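PDB 3QZ6: HpcH/HpaI aldolase from Desulfitobacterium hafniense, which is an HpcH/HpaI aldolase/citrate lyase family protein with a TIM-barrel fold, whose specific role is not defined. Local coordinates for residues P74-A79 with M103-R108; L109-P114 with D142-M147. One frame throughout, in Å; residues are numbered along the deposited sequence.

Contact 1: residues P74-A79 with M103-R108; sequences PQVDRA and MRETVR
Val-76 and Thr-106 bring the two backbones to their nearest approach, with CA atoms 6.3 Å apart. Residues 74-77 belong to the loop between strand 68-72 and helix 78-87, whereas 103-108 lie wholly within helix 100-110. No direct hydrogen bond spans the gap, and the contact is carried by one valine set against a helix. Val-76 points its side chain at that helix and straddles the Thr-106 hydroxyl with its two methyls: CG2 lies 3.5 Å from OG1 of Thr-106 and CG1 lies 3.6 Å from the same oxygen. The two side chains cross at about a right angle. Thr-106 OG1 stands beside its own backbone N (chi1 -58°), and it hydrogen-bonds to the carbonyl of Thr-102 one turn back, so the polar atom beneath the valine methyls is satisfied within its own helix. Val-76 CG1 also meets Glu-105, whose CG is 4.0 Å away.

In this TIM barrel the loop after strand 68-72 leans on the outer helix that follows strand 91-94, and Ile-94 of that strand touches both Val-76 and Thr-106.

Beyond its CG, the Glu-105 chain bends at chi2 (69°) and delivers its carboxylate to Arg-108, which grips it side-on. Arg-108 NE reaches Glu-105 OE1 from above the carboxylate plane, while its NH2 makes a 2.6 Å salt bridge to Glu-105 OE2. Glu-117 takes Arg-108 NH1, so a second carboxylate also binds this guanidinium. A water donates to Glu-105 OE2 and more weakly, at 3.3 Å, to the carbonyl O of Val-76, linking the loop to the carboxylate.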
loop_
_atom_site.group_PDB
_atom_site.type_symbol
_atom_site.label_atom_id
_atom_site.label_comp_id
_atom_site.label_asym_id
_atom_site.label_seq_id
_atom_site.Cartn_x
_atom_site.Cartn_y
_atom_site.Cartn_z
ATOM N N PRO A 74 3.043 -9.148 -20.162
ATOM C CA PRO A 74 3.624 -8.246 -21.171
ATOM C C PRO A 74 3.596 -8.800 -22.599
ATOM O O PRO A 74 3.659 -8.041 -23.563
ATOM C CB PRO A 74 5.070 -8.094 -20.698
ATOM C CG PRO A 74 5.356 -9.391 -19.960
ATOM C CD PRO A 74 4.061 -9.740 -19.275
ATOM N N GLN A 75 3.536 -10.114 -22.736
ATOM C CA GLN A 75 3.494 -10.728 -24.059
ATOM C C GLN A 75 2.899 -12.109 -23.890
ATOM O O GLN A 75 2.922 -12.672 -22.795
ATOM C CB GLN A 75 4.896 -10.830 -24.684
ATOM C CG GLN A 75 5.794 -11.870 -24.018
ATOM C CD GLN A 75 7.269 -11.663 -24.306
ATOM O OE1 GLN A 75 7.682 -10.586 -24.720
ATOM N NE2 GLN A 75 8.077 -12.696 -24.066
ATOM N N VAL A 76 2.346 -12.645 -24.965
ATOM C CA VAL A 76 1.718 -13.952 -24.914
ATOM C C VAL A 76 2.718 -15.030 -25.313
ATOM O O VAL A 76 3.070 -15.158 -26.476
ATOM C CB VAL A 76 0.502 -13.992 -25.846
ATOM C CG1 VAL A 76 -0.107 -15.390 -25.882
ATOM C CG2 VAL A 76 -0.525 -12.963 -25.388
ATOM N N ASP A 77 3.220 -15.772 -24.336
ATOM C CA ASP A 77 4.028 -16.949 -24.641
ATOM C C ASP A 77 3.808 -18.010 -23.578
ATOM O O ASP A 77 3.122 -17.770 -22.586
ATOM C CB ASP A 77 5.526 -16.621 -24.843
ATOM C CG ASP A 77 6.192 -16.066 -23.589
ATOM O OD1 ASP A 77 5.582 -16.172 -22.493
ATOM O OD2 ASP A 77 7.335 -15.529 -23.707
ATOM N N ARG A 78 4.391 -19.181 -23.797
ATOM C CA ARG A 78 4.167 -20.322 -22.924
ATOM C C ARG A 78 4.722 -20.054 -21.537
ATOM O O ARG A 78 4.095 -20.412 -20.530
ATOM C CB ARG A 78 4.795 -21.587 -23.526
ATOM C CG ARG A 78 4.325 -22.875 -22.860
ATOM C CD ARG A 78 4.687 -24.097 -23.711
ATOM N NE ARG A 78 4.025 -25.282 -23.184
ATOM C CZ ARG A 78 4.502 -26.018 -22.188
ATOM N NH1 ARG A 78 5.663 -25.706 -21.617
ATOM N NH2 ARG A 78 3.825 -27.079 -21.775
ATOM N N ALA A 79 5.889 -19.409 -21.480
ATOM C CA ALA A 79 6.514 -19.090 -20.192
ATOM C C ALA A 79 5.547 -18.324 -19.286
ATOM O O ALA A 79 5.429 -18.628 -18.098
ATOM C CB ALA A 79 7.800 -18.294 -20.391
HETATM N N MSE A 103 -5.563 -13.745 -29.683
HETATM C CA MSE A 103 -6.511 -14.465 -28.844
HETATM C C MSE A 103 -6.437 -15.972 -29.078
HETATM O O MSE A 103 -6.509 -16.758 -28.125
HETATM C CB MSE A 103 -7.934 -13.965 -29.091
HETATM C CG MSE A 103 -8.192 -12.557 -28.592
HETATM SE SE MSE A 103 -7.849 -12.373 -26.660
HETATM C CE MSE A 103 -6.110 -11.728 -26.740
ATOM N N ARG A 104 -6.301 -16.387 -30.334
ATOM C CA ARG A 104 -6.188 -17.818 -30.607
ATOM C C ARG A 104 -4.975 -18.400 -29.890
ATOM O O ARG A 104 -5.048 -19.480 -29.307
ATOM C CB ARG A 104 -6.124 -18.106 -32.110
ATOM C CG ARG A 104 -7.488 -17.986 -32.798
ATOM C CD ARG A 104 -7.472 -18.590 -34.200
ATOM N NE ARG A 104 -6.764 -17.737 -35.148
ATOM C CZ ARG A 104 -7.348 -16.793 -35.878
ATOM N NH1 ARG A 104 -6.624 -16.056 -36.713
ATOM N NH2 ARG A 104 -8.656 -16.582 -35.768
ATOM N N GLU A 105 -3.867 -17.666 -29.920
ATOM C CA GLU A 105 -2.636 -18.135 -29.299
ATOM C C GLU A 105 -2.751 -18.137 -27.771
ATOM O O GLU A 105 -2.272 -19.058 -27.109
ATOM C CB GLU A 105 -1.462 -17.275 -29.755
ATOM C CG GLU A 105 -0.128 -17.698 -29.178
ATOM C CD GLU A 105 0.359 -19.039 -29.713
ATOM O OE1 GLU A 105 -0.313 -19.637 -30.590
ATOM O OE2 GLU A 105 1.424 -19.493 -29.248
ATOM N N THR A 106 -3.386 -17.113 -27.210
ATOM C CA THR A 106 -3.639 -17.094 -25.771
ATOM C C THR A 106 -4.471 -18.305 -25.342
ATOM O O THR A 106 -4.129 -19.013 -24.393
ATOM C CB THR A 106 -4.370 -15.828 -25.332
ATOM O OG1 THR A 106 -3.598 -14.677 -25.701
ATOM C CG2 THR A 106 -4.550 -15.840 -23.815
ATOM N N VAL A 107 -5.555 -18.553 -26.058
ATOM C CA VAL A 107 -6.413 -19.687 -25.744
ATOM C C VAL A 107 -5.688 -21.033 -25.942
ATOM O O VAL A 107 -5.830 -21.946 -25.128
ATOM C CB VAL A 107 -7.719 -19.638 -26.559
ATOM C CG1 VAL A 107 -8.526 -20.932 -26.369
ATOM C CG2 VAL A 107 -8.538 -18.415 -26.144
ATOM N N ARG A 108 -4.904 -21.154 -27.008
ATOM C CA ARG A 108 -4.144 -22.390 -27.231
ATOM C C ARG A 108 -3.225 -22.711 -26.044
ATOM O O ARG A 108 -3.077 -23.869 -25.647
ATOM C CB ARG A 108 -3.302 -22.296 -28.502
ATOM C CG ARG A 108 -2.594 -23.619 -28.875
ATOM C CD ARG A 108 -1.671 -23.467 -30.095
ATOM N NE ARG A 108 -0.522 -22.590 -29.831
ATOM C CZ ARG A 108 0.601 -22.970 -29.222
ATOM N NH1 ARG A 108 0.752 -24.219 -28.797
ATOM N NH2 ARG A 108 1.583 -22.099 -29.036
HETATM O O HOH W 1 3.572 -17.950 -28.191
#

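Contact 2: residues L109-P114 with D142-M147; sequences LAKYPP and DEIFIM
Buried apolar packing, with a water between Lys-111 and Ile-144 at its edge, joins the end of helix 100-110 to the start of strand 145-150 on the outside of the barrel. Ala-110 faces two isoleucines two residues apart along 142-147. Its CB lies 4.1 Å from CD1 of Ile-146 and 4.3 Å from CG2 of Ile-144, so a single small methyl meets both branched chains. Ile-144 also brings CG1 to 4.1 Å from the carbonyl O of Ala-110. The backbones come nearest at this same pair, where the CA atoms of Ala-110 and Ile-144 are 7.5 Å apart.

Lys-111, where the chain leaves helical geometry, extends the apolar contact with its aliphatic part. It slides past Ile-144 in the opposite direction, and its CE comes 4.0 Å from Ile-144 CB. The bends at chi2 (-68°) and chi4 (88°) lay CE against Ile-144, with NZ lying farther from the isoleucine. There NZ donates to a water 3.1 Å away, and the same water lies 2.7 Å from Ile-144 O, within hydrogen-bonding distance. Asn-141 O offers NZ a further, weak bond.

Val-81 and Leu-85 of helix 78-87 also pack on Ala-110, while Phe-145, turned away from 109-114, packs on helix 6-11 and strand 170-173.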
loop_
_atom_site.group_PDB
_atom_site.type_symbol
_atom_site.label_atom_id
_atom_site.label_comp_id
_atom_site.label_asym_id
_atom_site.label_seq_id
_atom_site.Cartn_x
_atom_site.Cartn_y
_atom_site.Cartn_z
ATOM N N LEU A 109 -2.599 -21.683 -25.481
ATOM C CA LEU A 109 -1.659 -21.892 -24.384
ATOM C C LEU A 109 -2.361 -22.119 -23.056
ATOM O O LEU A 109 -1.811 -22.754 -22.157
ATOM C CB LEU A 109 -0.723 -20.697 -24.265
ATOM C CG LEU A 109 0.273 -20.503 -25.415
ATOM C CD1 LEU A 109 0.947 -19.140 -25.299
ATOM C CD2 LEU A 109 1.321 -21.621 -25.441
ATOM N N ALA A 110 -3.585 -21.616 -22.948
ATOM C CA ALA A 110 -4.284 -21.541 -21.665
ATOM C C ALA A 110 -5.216 -22.715 -21.397
ATOM O O ALA A 110 -5.589 -22.959 -20.249
ATOM C CB ALA A 110 -5.068 -20.241 -21.581
ATOM N N LYS A 111 -5.613 -23.420 -22.452
ATOM C CA LYS A 111 -6.606 -24.489 -22.321
ATOM C C LYS A 111 -5.978 -25.863 -22.502
ATOM O O LYS A 111 -5.144 -26.056 -23.386
ATOM C CB LYS A 111 -7.722 -24.324 -23.367
ATOM C CG LYS A 111 -8.576 -23.092 -23.198
ATOM C CD LYS A 111 -9.420 -23.172 -21.944
ATOM C CE LYS A 111 -10.041 -21.825 -21.610
ATOM N NZ LYS A 111 -11.341 -21.620 -22.272
ATOM N N TYR A 112 -6.394 -26.816 -21.675
ATOM C CA TYR A 112 -5.991 -28.207 -21.831
ATOM C C TYR A 112 -6.632 -28.799 -23.080
ATOM O O TYR A 112 -7.676 -28.325 -23.522
ATOM C CB TYR A 112 -6.459 -29.030 -20.630
ATOM C CG TYR A 112 -5.781 -28.679 -19.329
ATOM C CD1 TYR A 112 -4.398 -28.768 -19.201
ATOM C CD2 TYR A 112 -6.521 -28.283 -18.221
ATOM C CE1 TYR A 112 -3.766 -28.461 -18.002
ATOM C CE2 TYR A 112 -5.894 -27.974 -17.008
ATOM C CZ TYR A 112 -4.522 -28.064 -16.913
ATOM O OH TYR A 112 -3.893 -27.768 -15.718
ATOM N N PRO A 113 -6.030 -29.858 -23.642
ATOM C CA PRO A 113 -6.708 -30.510 -24.771
ATOM C C PRO A 113 -8.139 -30.909 -24.387
ATOM O O PRO A 113 -8.375 -31.229 -23.224
ATOM C CB PRO A 113 -5.852 -31.758 -25.010
ATOM C CG PRO A 113 -4.463 -31.334 -24.553
ATOM C CD PRO A 113 -4.729 -30.475 -23.335
ATOM N N PRO A 114 -9.080 -30.908 -25.349
ATOM C CA PRO A 114 -8.889 -30.610 -26.774
ATOM C C PRO A 114 -9.060 -29.128 -27.128
ATOM O O PRO A 114 -8.968 -28.769 -28.300
ATOM C CB PRO A 114 -10.001 -31.427 -27.439
ATOM C CG PRO A 114 -11.107 -31.383 -26.448
ATOM C CD PRO A 114 -10.452 -31.372 -25.072
ATOM N N ASP A 142 -13.249 -24.799 -18.182
ATOM C CA ASP A 142 -14.435 -23.936 -18.104
ATOM C C ASP A 142 -14.278 -22.777 -17.125
ATOM O O ASP A 142 -15.111 -21.876 -17.089
ATOM C CB ASP A 142 -15.663 -24.741 -17.694
ATOM C CG ASP A 142 -16.313 -25.450 -18.861
ATOM O OD1 ASP A 142 -16.006 -25.091 -20.019
ATOM O OD2 ASP A 142 -17.133 -26.363 -18.613
ATOM N N GLU A 143 -13.224 -22.805 -16.316
ATOM C CA GLU A 143 -13.046 -21.793 -15.265
ATOM C C GLU A 143 -11.910 -20.786 -15.524
ATOM O O GLU A 143 -11.873 -19.711 -14.910
ATOM C CB GLU A 143 -12.850 -22.480 -13.912
ATOM C CG GLU A 143 -14.043 -23.348 -13.505
ATOM C CD GLU A 143 -13.727 -24.261 -12.335
ATOM O OE1 GLU A 143 -12.617 -24.843 -12.315
ATOM O OE2 GLU A 143 -14.581 -24.389 -11.433
ATOM N N ILE A 144 -10.985 -21.145 -16.407
ATOM C CA ILE A 144 -9.912 -20.233 -16.829
ATOM C C ILE A 144 -10.509 -18.975 -17.458
ATOM O O ILE A 144 -11.419 -19.064 -18.275
ATOM C CB ILE A 144 -9.019 -20.908 -17.884
ATOM C CG1 ILE A 144 -8.367 -22.146 -17.291
ATOM C CG2 ILE A 144 -7.957 -19.951 -18.398
ATOM C CD1 ILE A 144 -7.722 -21.896 -15.980
ATOM N N PHE A 145 -9.982 -17.808 -17.093
ATOM C CA PHE A 145 -10.562 -16.533 -17.512
ATOM C C PHE A 145 -9.629 -15.785 -18.463
ATOM O O PHE A 145 -8.489 -15.493 -18.112
ATOM C CB PHE A 145 -10.856 -15.666 -16.276
ATOM C CG PHE A 145 -11.493 -14.345 -16.601
ATOM C CD1 PHE A 145 -12.843 -14.269 -16.909
ATOM C CD2 PHE A 145 -10.740 -13.183 -16.607
ATOM C CE1 PHE A 145 -13.435 -13.054 -17.222
ATOM C CE2 PHE A 145 -11.326 -11.960 -16.916
ATOM C CZ PHE A 145 -12.678 -11.899 -17.224
ATOM N N ILE A 146 -10.109 -15.474 -19.662
ATOM C CA ILE A 146 -9.299 -14.745 -20.636
ATOM C C ILE A 146 -9.979 -13.438 -20.998
ATOM O O ILE A 146 -11.112 -13.441 -21.474
ATOM C CB ILE A 146 -9.119 -15.539 -21.949
ATOM C CG1 ILE A 146 -8.478 -16.906 -21.689
ATOM C CG2 ILE A 146 -8.287 -14.731 -22.946
ATOM C CD1 ILE A 146 -7.221 -16.834 -20.879
HETATM N N MSE A 147 -9.291 -12.318 -20.800
HETATM C CA MSE A 147 -9.905 -11.028 -21.093
HETATM C C MSE A 147 -9.040 -10.216 -22.043
HETATM O O MSE A 147 -7.843 -10.055 -21.808
HETATM C CB MSE A 147 -10.154 -10.254 -19.796
HETATM C CG MSE A 147 -10.745 -8.869 -20.015
HETATM SE SE MSE A 147 -11.500 -8.113 -18.375
HETATM C CE MSE A 147 -9.830 -7.855 -17.393
HETATM O O HOH W 2 -12.899 -20.804 -19.719
#

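The two contacts follow one another along the chain, contact 1 closing before contact 2 opens, and their centres are 11 Å apart on the same side of the chain's centre. Helix 100-110 serves both: its middle meets the loop before helix 78-87, and its last turn meets the start of strand 145-150. They also touch directly, with Leu-109 CD1 3.9 Å from Val-76 CG1, and Thr-106 CG2 4.0 Å from Ile-146 CG2. Together they show one outer helix of the barrel packed against both the preceding beta-alpha unit and the strand that follows it.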